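Zinc phosphodiesterase ELAC protein 1 (Homo sapiens, PDB 3ZWF) acts in tRNA repair by removing a 2',3'-cyclic phosphate from cleaved tRNAs and shows some tRNA 3'-processing endonuclease activity, using two zinc ions. Local coordinates at residues L155-Y163 against V172-H180; M1-G9 against G18-C26. All blocks are in the same frame, centred on the assembly; numbering follows the deposited sequence.

Interaction 1. Residues L155-Y163 against V172-H180. With ZN (zinc ion), chain E.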
loop_
_atom_site.group_PDB
_atom_site.type_symbol
_atom_site.label_atom_id
_atom_site.label_comp_id
_atom_site.label_asym_id
_atom_site.label_seq_id
_atom_site.Cartn_x
_atom_site.Cartn_y
_atom_site.Cartn_z
ATOM N N LEU A 155 14.273 7.505 23.422
ATOM C CA LEU A 155 15.678 7.824 23.194
ATOM C C LEU A 155 16.539 6.599 23.387
ATOM O O LEU A 155 16.231 5.723 24.189
ATOM C CB LEU A 155 16.154 8.957 24.101
ATOM C CG LEU A 155 15.334 10.238 24.069
ATOM C CD1 LEU A 155 16.027 11.329 24.913
ATOM C CD2 LEU A 155 15.173 10.769 22.663
ATOM N N LEU A 156 17.655 6.560 22.675
ATOM C CA LEU A 156 18.675 5.555 22.931
ATOM C C LEU A 156 19.192 5.695 24.345
ATOM O O LEU A 156 19.488 6.781 24.796
ATOM C CB LEU A 156 19.841 5.726 21.964
ATOM C CG LEU A 156 20.941 4.658 22.050
ATOM C CD1 LEU A 156 20.511 3.297 21.511
ATOM C CD2 LEU A 156 22.178 5.185 21.339
ATOM N N ASP A 157 19.249 4.593 25.050
ATOM C CA ASP A 157 19.842 4.611 26.366
ATOM C C ASP A 157 21.337 4.418 26.198
ATOM O O ASP A 157 21.754 3.378 25.729
ATOM C CB ASP A 157 19.270 3.512 27.233
ATOM C CG ASP A 157 19.753 3.646 28.630
ATOM O OD1 ASP A 157 20.950 3.330 28.867
ATOM O OD2 ASP A 157 18.969 4.200 29.432
ATOM N N SER A 158 22.127 5.397 26.623
ATOM C CA SER A 158 23.571 5.381 26.364
ATOM C C SER A 158 24.310 4.319 27.170
ATOM O O SER A 158 25.344 3.837 26.735
ATOM C CB SER A 158 24.208 6.729 26.675
ATOM O OG SER A 158 25.504 6.817 26.107
ATOM N N GLU A 159 23.789 3.975 28.343
ATOM C CA GLU A 159 24.403 2.919 29.163
ATOM C C GLU A 159 24.201 1.538 28.511
ATOM O O GLU A 159 25.144 0.767 28.348
ATOM C CB GLU A 159 23.856 2.939 30.599
ATOM N N GLU A 160 22.963 1.259 28.118
ATOM C CA GLU A 160 22.562 -0.029 27.525
ATOM C C GLU A 160 22.672 -0.086 25.980
ATOM O O GLU A 160 22.651 -1.152 25.389
ATOM C CB GLU A 160 21.106 -0.335 27.914
ATOM C CG GLU A 160 20.848 -0.599 29.413
ATOM C CD GLU A 160 20.024 -1.835 29.626
ATOM O OE1 GLU A 160 20.600 -2.936 29.567
ATOM O OE2 GLU A 160 18.798 -1.704 29.827
ATOM N N ASN A 161 22.776 1.073 25.342
ATOM C CA ASN A 161 22.831 1.133 23.867
ATOM C C ASN A 161 21.603 0.478 23.208
ATOM O O ASN A 161 21.701 -0.134 22.145
ATOM C CB ASN A 161 24.149 0.519 23.352
ATOM C CG ASN A 161 25.018 1.529 22.625
ATOM O OD1 ASN A 161 25.445 1.287 21.490
ATOM N ND2 ASN A 161 25.279 2.675 23.270
ATOM N N SER A 162 20.454 0.647 23.851
ATOM C CA SER A 162 19.178 0.106 23.364
ATOM C C SER A 162 18.026 1.032 23.702
ATOM O O SER A 162 18.187 1.985 24.466
ATOM C CB SER A 162 18.923 -1.287 23.960
ATOM O OG SER A 162 18.680 -1.196 25.348
ATOM N N TYR A 163 16.870 0.733 23.122
ATOM C CA TYR A 163 15.633 1.460 23.371
ATOM C C TYR A 163 14.688 0.522 24.096
ATOM O O TYR A 163 14.397 -0.576 23.586
ATOM C CB TYR A 163 14.947 1.876 22.062
ATOM C CG TYR A 163 15.793 2.693 21.112
ATOM C CD1 TYR A 163 16.730 2.081 20.294
ATOM C CD2 TYR A 163 15.630 4.072 20.983
ATOM C CE1 TYR A 163 17.505 2.823 19.415
ATOM C CE2 TYR A 163 16.433 4.812 20.117
ATOM C CZ TYR A 163 17.352 4.172 19.339
ATOM O OH TYR A 163 18.141 4.881 18.482
ATOM N N VAL A 172 9.923 -8.673 27.902
ATOM C CA VAL A 172 10.713 -7.437 27.770
ATOM C C VAL A 172 11.059 -7.300 26.305
ATOM O O VAL A 172 11.658 -8.224 25.719
ATOM C CB VAL A 172 12.032 -7.464 28.564
ATOM C CG1 VAL A 172 12.642 -6.073 28.578
ATOM C CG2 VAL A 172 11.791 -7.919 29.945
ATOM N N VAL A 173 10.672 -6.168 25.717
ATOM C CA VAL A 173 10.951 -5.878 24.309
ATOM C C VAL A 173 11.774 -4.599 24.155
ATOM O O VAL A 173 11.465 -3.555 24.749
ATOM C CB VAL A 173 9.665 -5.824 23.457
ATOM C CG1 VAL A 173 9.974 -5.571 21.989
ATOM C CG2 VAL A 173 8.894 -7.113 23.635
ATOM N N LYS A 174 12.862 -4.717 23.398
ATOM C CA LYS A 174 13.816 -3.630 23.191
ATOM C C LYS A 174 14.130 -3.508 21.727
ATOM O O LYS A 174 13.956 -4.473 20.987
ATOM C CB LYS A 174 15.109 -3.867 23.986
ATOM C CG LYS A 174 14.902 -3.863 25.473
ATOM C CD LYS A 174 16.170 -4.179 26.225
ATOM C CE LYS A 174 15.924 -3.962 27.690
ATOM N NZ LYS A 174 17.134 -4.385 28.397
ATOM N N ALA A 175 14.562 -2.316 21.317
ATOM C CA ALA A 175 15.093 -2.100 19.969
ATOM C C ALA A 175 16.583 -1.756 20.072
ATOM O O ALA A 175 17.084 -1.294 21.105
ATOM C CB ALA A 175 14.345 -1.008 19.237
ATOM N N PHE A 176 17.283 -1.995 18.981
ATOM C CA PHE A 176 18.685 -1.622 18.860
ATOM C C PHE A 176 18.976 -1.123 17.443
ATOM O O PHE A 176 18.215 -1.373 16.509
ATOM C CB PHE A 176 19.628 -2.771 19.256
ATOM C CG PHE A 176 19.377 -4.086 18.526
ATOM C CD1 PHE A 176 18.391 -4.961 18.931
ATOM C CD2 PHE A 176 20.133 -4.423 17.411
ATOM C CE1 PHE A 176 18.161 -6.121 18.250
ATOM C CE2 PHE A 176 19.938 -5.627 16.724
ATOM C CZ PHE A 176 18.940 -6.487 17.149
ATOM N N ARG A 177 20.092 -0.425 17.314
ATOM C CA ARG A 177 20.418 0.307 16.103
ATOM C C ARG A 177 21.166 -0.572 15.109
ATOM O O ARG A 177 22.129 -1.296 15.479
ATOM C CB ARG A 177 21.271 1.526 16.407
ATOM C CG ARG A 177 20.581 2.551 17.318
ATOM C CD ARG A 177 21.553 3.651 17.707
ATOM N NE ARG A 177 22.622 3.104 18.518
ATOM C CZ ARG A 177 23.812 3.659 18.696
ATOM N NH1 ARG A 177 24.120 4.818 18.128
ATOM N NH2 ARG A 177 24.708 3.044 19.461
ATOM N N LEU A 178 20.701 -0.459 13.871
ATOM C CA LEU A 178 21.330 -1.051 12.697
ATOM C C LEU A 178 21.814 0.013 11.730
ATOM O O LEU A 178 21.416 1.171 11.834
ATOM C CB LEU A 178 20.347 -1.987 11.957
ATOM C CG LEU A 178 19.662 -3.044 12.820
ATOM C CD1 LEU A 178 18.708 -3.928 12.019
ATOM C CD2 LEU A 178 20.715 -3.975 13.455
ATOM N N PHE A 179 22.720 -0.364 10.838
ATOM C CA PHE A 179 23.234 0.522 9.802
ATOM C C PHE A 179 22.573 0.162 8.477
ATOM O O PHE A 179 22.635 -0.984 8.047
ATOM C CB PHE A 179 24.736 0.399 9.642
ATOM C CG PHE A 179 25.325 1.490 8.812
ATOM C CD1 PHE A 179 25.409 1.371 7.425
ATOM C CD2 PHE A 179 25.751 2.690 9.416
ATOM C CE1 PHE A 179 25.899 2.432 6.650
ATOM C CE2 PHE A 179 26.271 3.748 8.642
ATOM C CZ PHE A 179 26.331 3.607 7.248
ATOM N N HIS A 180 21.950 1.152 7.838
ATOM C CA HIS A 180 21.295 0.947 6.571
ATOM C C HIS A 180 21.380 2.260 5.772
ATOM O O HIS A 180 21.991 3.236 6.232
ATOM C CB HIS A 180 19.876 0.437 6.843
ATOM C CG HIS A 180 19.083 0.048 5.617
ATOM N ND1 HIS A 180 19.560 -0.781 4.615
ATOM C CD2 HIS A 180 17.810 0.361 5.271
ATOM C CE1 HIS A 180 18.616 -0.919 3.684
ATOM N NE2 HIS A 180 17.545 -0.250 4.068
HETATM ZN ZN ZN E . 15.433 -0.686 3.285
HETATM O O HOH W 1 21.887 0.327 19.475
HETATM O O HOH W 2 13.655 -1.302 2.442
#
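Tyr163 and Ala175 form an antiparallel hydrogen-bonded pair where the chain enters one of the two sheets of the metallo-beta-lactamase fold: Tyr163 N gives to Ala175 O and Ala175 N gives back to Tyr163 O, both at 2.9 Å. The same strand, 171-179, leads on to His180, a zinc ligand. The phenol turns an edge to this strand, with Ala175 O and Arg177 CG near the ring plane; Tyr163 OH lies 3.6 Å from Arg177 CG and bonds to Val122 O. Beyond this pair the loop residues gather round Arg177. Its guanidinium has Leu156 CD2 over the centre of one face, 3.5 Å from Arg177 CZ; Leu156 CG stands anti to the backbone N (chi1 -175°), bringing both methyls to the arginine. At the guanidinium edge Arg177 NH2 meets Asn161 OD1 at 2.8 Å in a weak, bent bond (127°), the amide plane standing almost perpendicular. Arg177 NH1 goes to Thr124 OG1. Next to Asn161, the poorly ordered Glu160 OE2 draws Lys174 NZ, on a chain extended beyond CG, into a long, weak salt bridge. The loop itself is set by an Asx motif, Asp157 OD1 taking Glu160 N, and by a G1 bulge in which Asn161 and Ser162 both face Asp157. One water joins loop to strand: it donates to Asn161 O and accepts from both Arg177 N and Arg177 NE, the latter at 3.0 Å.

Interaction 2. Residues M1-G9 against G18-C26. With EDO (1,2-ethanediol), chain H; EDO (1,2-ethanediol), chain G.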
loop_
_atom_site.group_PDB
_atom_site.type_symbol
_atom_site.label_atom_id
_atom_site.label_comp_id
_atom_site.label_asym_id
_atom_site.label_seq_id
_atom_site.Cartn_x
_atom_site.Cartn_y
_atom_site.Cartn_z
ATOM N N MET A 1 4.084 -20.563 20.803
ATOM C CA MET A 1 4.769 -19.387 20.187
ATOM C C MET A 1 5.209 -19.735 18.779
ATOM O O MET A 1 5.929 -20.706 18.557
ATOM C CB MET A 1 5.982 -18.951 20.997
ATOM C CG MET A 1 6.727 -17.767 20.397
ATOM S SD MET A 1 8.204 -17.336 21.301
ATOM C CE MET A 1 7.543 -16.320 22.641
ATOM N N ASP A 2 4.761 -18.944 17.815
ATOM C CA ASP A 2 5.196 -19.172 16.443
ATOM C C ASP A 2 5.430 -17.880 15.689
ATOM O O ASP A 2 4.998 -16.807 16.101
ATOM C CB ASP A 2 4.286 -20.146 15.677
ATOM C CG ASP A 2 2.825 -19.794 15.746
ATOM O OD1 ASP A 2 2.450 -18.646 15.446
ATOM O OD2 ASP A 2 2.032 -20.694 16.088
ATOM N N VAL A 3 6.220 -18.007 14.641
ATOM C CA VAL A 3 6.523 -16.939 13.728
ATOM C C VAL A 3 5.953 -17.306 12.362
ATOM O O VAL A 3 6.215 -18.382 11.859
ATOM C CB VAL A 3 8.038 -16.794 13.687
ATOM C CG1 VAL A 3 8.483 -15.680 12.854
ATOM C CG2 VAL A 3 8.550 -16.581 15.134
ATOM N N THR A 4 5.168 -16.403 11.782
ATOM C CA THR A 4 4.617 -16.590 10.450
ATOM C C THR A 4 5.152 -15.518 9.492
ATOM O O THR A 4 4.971 -14.324 9.720
ATOM C CB THR A 4 3.072 -16.504 10.452
ATOM O OG1 THR A 4 2.524 -17.511 11.301
ATOM C CG2 THR A 4 2.504 -16.675 9.005
ATOM N N PHE A 5 5.806 -15.949 8.428
ATOM C CA PHE A 5 6.288 -15.036 7.385
ATOM C C PHE A 5 5.185 -14.682 6.423
ATOM O O PHE A 5 4.636 -15.543 5.761
ATOM C CB PHE A 5 7.483 -15.640 6.660
ATOM C CG PHE A 5 8.677 -15.763 7.546
ATOM C CD1 PHE A 5 8.787 -16.848 8.381
ATOM C CD2 PHE A 5 9.629 -14.739 7.649
ATOM C CE1 PHE A 5 9.863 -16.975 9.281
ATOM C CE2 PHE A 5 10.720 -14.871 8.579
ATOM C CZ PHE A 5 10.816 -15.970 9.360
ATOM N N LEU A 6 4.881 -13.404 6.285
ATOM C CA LEU A 6 3.880 -12.949 5.343
ATOM C C LEU A 6 4.496 -12.471 4.018
ATOM O O LEU A 6 3.928 -12.674 2.934
ATOM C CB LEU A 6 2.966 -11.886 5.946
ATOM C CG LEU A 6 2.155 -12.378 7.153
ATOM C CD1 LEU A 6 1.510 -11.255 7.907
ATOM C CD2 LEU A 6 1.119 -13.453 6.786
ATOM N N GLY A 7 5.653 -11.844 4.119
ATOM C CA GLY A 7 6.393 -11.384 2.968
ATOM C C GLY A 7 7.873 -11.467 3.211
ATOM O O GLY A 7 8.415 -10.969 4.261
ATOM N N THR A 8 8.529 -12.064 2.247
ATOM C CA THR A 8 9.934 -12.475 2.324
ATOM C C THR A 8 10.776 -11.837 1.224
ATOM O O THR A 8 11.916 -12.189 1.044
ATOM C CB THR A 8 10.051 -13.976 2.296
ATOM O OG1 THR A 8 9.526 -14.535 1.055
ATOM C CG2 THR A 8 9.271 -14.601 3.501
ATOM N N GLY A 9 10.189 -10.915 0.456
ATOM C CA GLY A 9 10.950 -10.294 -0.596
ATOM C C GLY A 9 11.550 -8.953 -0.237
ATOM O O GLY A 9 11.055 -8.216 0.659
ATOM N N GLY A 18 5.898 -11.481 -1.020
ATOM C CA GLY A 18 5.338 -10.231 -0.519
ATOM C C GLY A 18 6.419 -9.336 0.079
ATOM O O GLY A 18 7.554 -9.791 0.314
ATOM N N ALA A 19 6.084 -8.072 0.245
ATOM C CA ALA A 19 6.950 -7.145 0.943
ATOM C C ALA A 19 7.038 -7.506 2.423
ATOM O O ALA A 19 6.205 -8.248 2.974
ATOM C CB ALA A 19 6.463 -5.737 0.768
ATOM N N SER A 20 8.061 -6.966 3.065
ATOM C CA SER A 20 8.385 -7.374 4.440
ATOM C C SER A 20 7.206 -7.339 5.420
ATOM O O SER A 20 6.545 -6.324 5.602
ATOM C CB SER A 20 9.538 -6.542 4.972
ATOM O OG SER A 20 10.695 -6.972 4.281
ATOM N N ALA A 21 6.960 -8.488 6.060
ATOM C CA ALA A 21 6.015 -8.626 7.166
ATOM C C ALA A 21 6.185 -10.017 7.797
ATOM O O ALA A 21 6.208 -11.028 7.093
ATOM C CB ALA A 21 4.601 -8.439 6.724
ATOM N N VAL A 22 6.283 -10.018 9.111
ATOM C CA VAL A 22 6.398 -11.257 9.894
ATOM C C VAL A 22 5.539 -11.090 11.135
ATOM O O VAL A 22 5.570 -10.020 11.765
ATOM C CB VAL A 22 7.852 -11.553 10.386
ATOM C CG1 VAL A 22 7.955 -13.034 10.837
ATOM C CG2 VAL A 22 8.899 -11.204 9.329
ATOM N N VAL A 23 4.796 -12.130 11.509
ATOM C CA VAL A 23 3.968 -12.117 12.722
ATOM C C VAL A 23 4.472 -13.092 13.777
ATOM O O VAL A 23 4.679 -14.258 13.510
ATOM C CB VAL A 23 2.489 -12.400 12.418
ATOM C CG1 VAL A 23 1.682 -12.564 13.679
ATOM C CG2 VAL A 23 1.914 -11.268 11.576
ATOM N N LEU A 24 4.696 -12.555 14.971
ATOM C CA LEU A 24 4.947 -13.331 16.171
ATOM C C LEU A 24 3.635 -13.493 16.955
ATOM O O LEU A 24 2.919 -12.523 17.270
ATOM C CB LEU A 24 6.004 -12.635 17.031
ATOM C CG LEU A 24 6.372 -13.332 18.342
ATOM C CD1 LEU A 24 6.952 -14.734 18.132
ATOM C CD2 LEU A 24 7.367 -12.430 19.084
ATOM N N ARG A 25 3.337 -14.741 17.280
ATOM C CA ARG A 25 2.094 -15.093 17.925
ATOM C C ARG A 25 2.405 -15.785 19.217
ATOM O O ARG A 25 3.209 -16.691 19.236
ATOM C CB ARG A 25 1.274 -16.001 17.013
ATOM C CG ARG A 25 -0.193 -16.103 17.365
ATOM C CD ARG A 25 -0.998 -16.784 16.278
ATOM N NE ARG A 25 -0.464 -18.040 15.777
ATOM C CZ ARG A 25 -1.173 -18.907 15.053
ATOM N NH1 ARG A 25 -2.444 -18.666 14.756
ATOM N NH2 ARG A 25 -0.607 -20.030 14.619
ATOM N N CYS A 26 1.801 -15.299 20.289
ATOM C CA CYS A 26 1.851 -15.937 21.604
ATOM C C CYS A 26 0.439 -16.007 22.167
ATOM O O CYS A 26 -0.184 -14.977 22.408
ATOM C CB CYS A 26 2.751 -15.163 22.569
ATOM S SG CYS A 26 4.412 -14.786 21.956
HETATM C C1 EDO H . -0.032 -19.981 18.554
HETATM O O1 EDO H . -1.156 -19.408 19.236
HETATM C C2 EDO H . 1.250 -19.461 19.185
HETATM O O2 EDO H . 2.356 -20.009 18.484
HETATM C C1 EDO G . -0.853 -19.108 9.013
HETATM O O1 EDO G . 0.293 -18.863 8.191
HETATM C C2 EDO G . -0.518 -19.638 10.401
HETATM O O2 EDO G . 0.167 -18.664 11.165
HETATM O O HOH W 3 2.733 -16.505 13.827
HETATM O O HOH W 4 11.030 -9.523 3.314
HETATM O O HOH W 5 10.339 -5.893 1.710
#
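Leu6 and Gly7 both direct their N-H groups at one acceptor, Ala21 O, in a classic beta bulge that shifts the register of strands 2-5 and 21-26 by one residue. Leu6 N is 2.8 Å from Ala21 O and tilted from the carbonyl plane, whereas Gly7 N lies in that plane on a lone pair. Gly7 CA, with no side chain, lies close enough to Ala19 O for a CA-H...O contact at 3.1 Å. Before the bulge the antiparallel ladder is regular, Thr4 and Val23 exchanging two 2.8 Å bonds, N to O in each direction. On one face of the sheet Val22 CG1, in the conformer given, sits over the Phe5 ring in a CH-pi contact, 4.1 Å from the centroid, and also meets Val3 CG1; Ile271 of strand 269-273 packs against all three, joining the two sheets of the alpha-beta-beta-alpha sandwich. Leu24 CD1 continues this layer between Val3 CG2 and Met1 CG.

The other face carries the charged pair. Arg25 grips Asp2 side-on, NE to OD1 at 3.0 Å and NH2 to OD2 at 3.1 Å, though the two planes are 50° apart. Asp2 CG lies between its backbone N and carbonyl carbon (chi1 51°), turning the carboxylate across to the neighbouring strand. A water lies 2.7 Å from Asp2 OD1 and bonds Thr4 OG1. Past the bulge Gly9 N reaches Gly18 O at 2.9 Å, and a water that donates to Gly7 O and Gly9 O accepts, in the conformer given, from Ser20 OG. With two bonds from one arginine, Asp2 is held against rotation, and the nearby positive charge would probably favour its ionised form.

How the interactions relate
The contacts lie on opposite sides of the chain's centre, their own centres 22 Å apart and nearest atoms about 7 Å apart without touching. They belong to different sheets, strands 2-5 and 21-26 to one and strand 171-179 to the other, and they approach the two-zinc site from two directions. Strand 171-179 of interaction 1 leads to His180, whose NE2 binds the first zinc at 2.3 Å together with His60, His62 and Asp251. In interaction 2, the side chain of Ser20 comes within about 3 Å of those of His65 and His311, ligands of the second zinc, and about 5 Å from a zinc ion. Asp251 binds both metals, linking the two approaches.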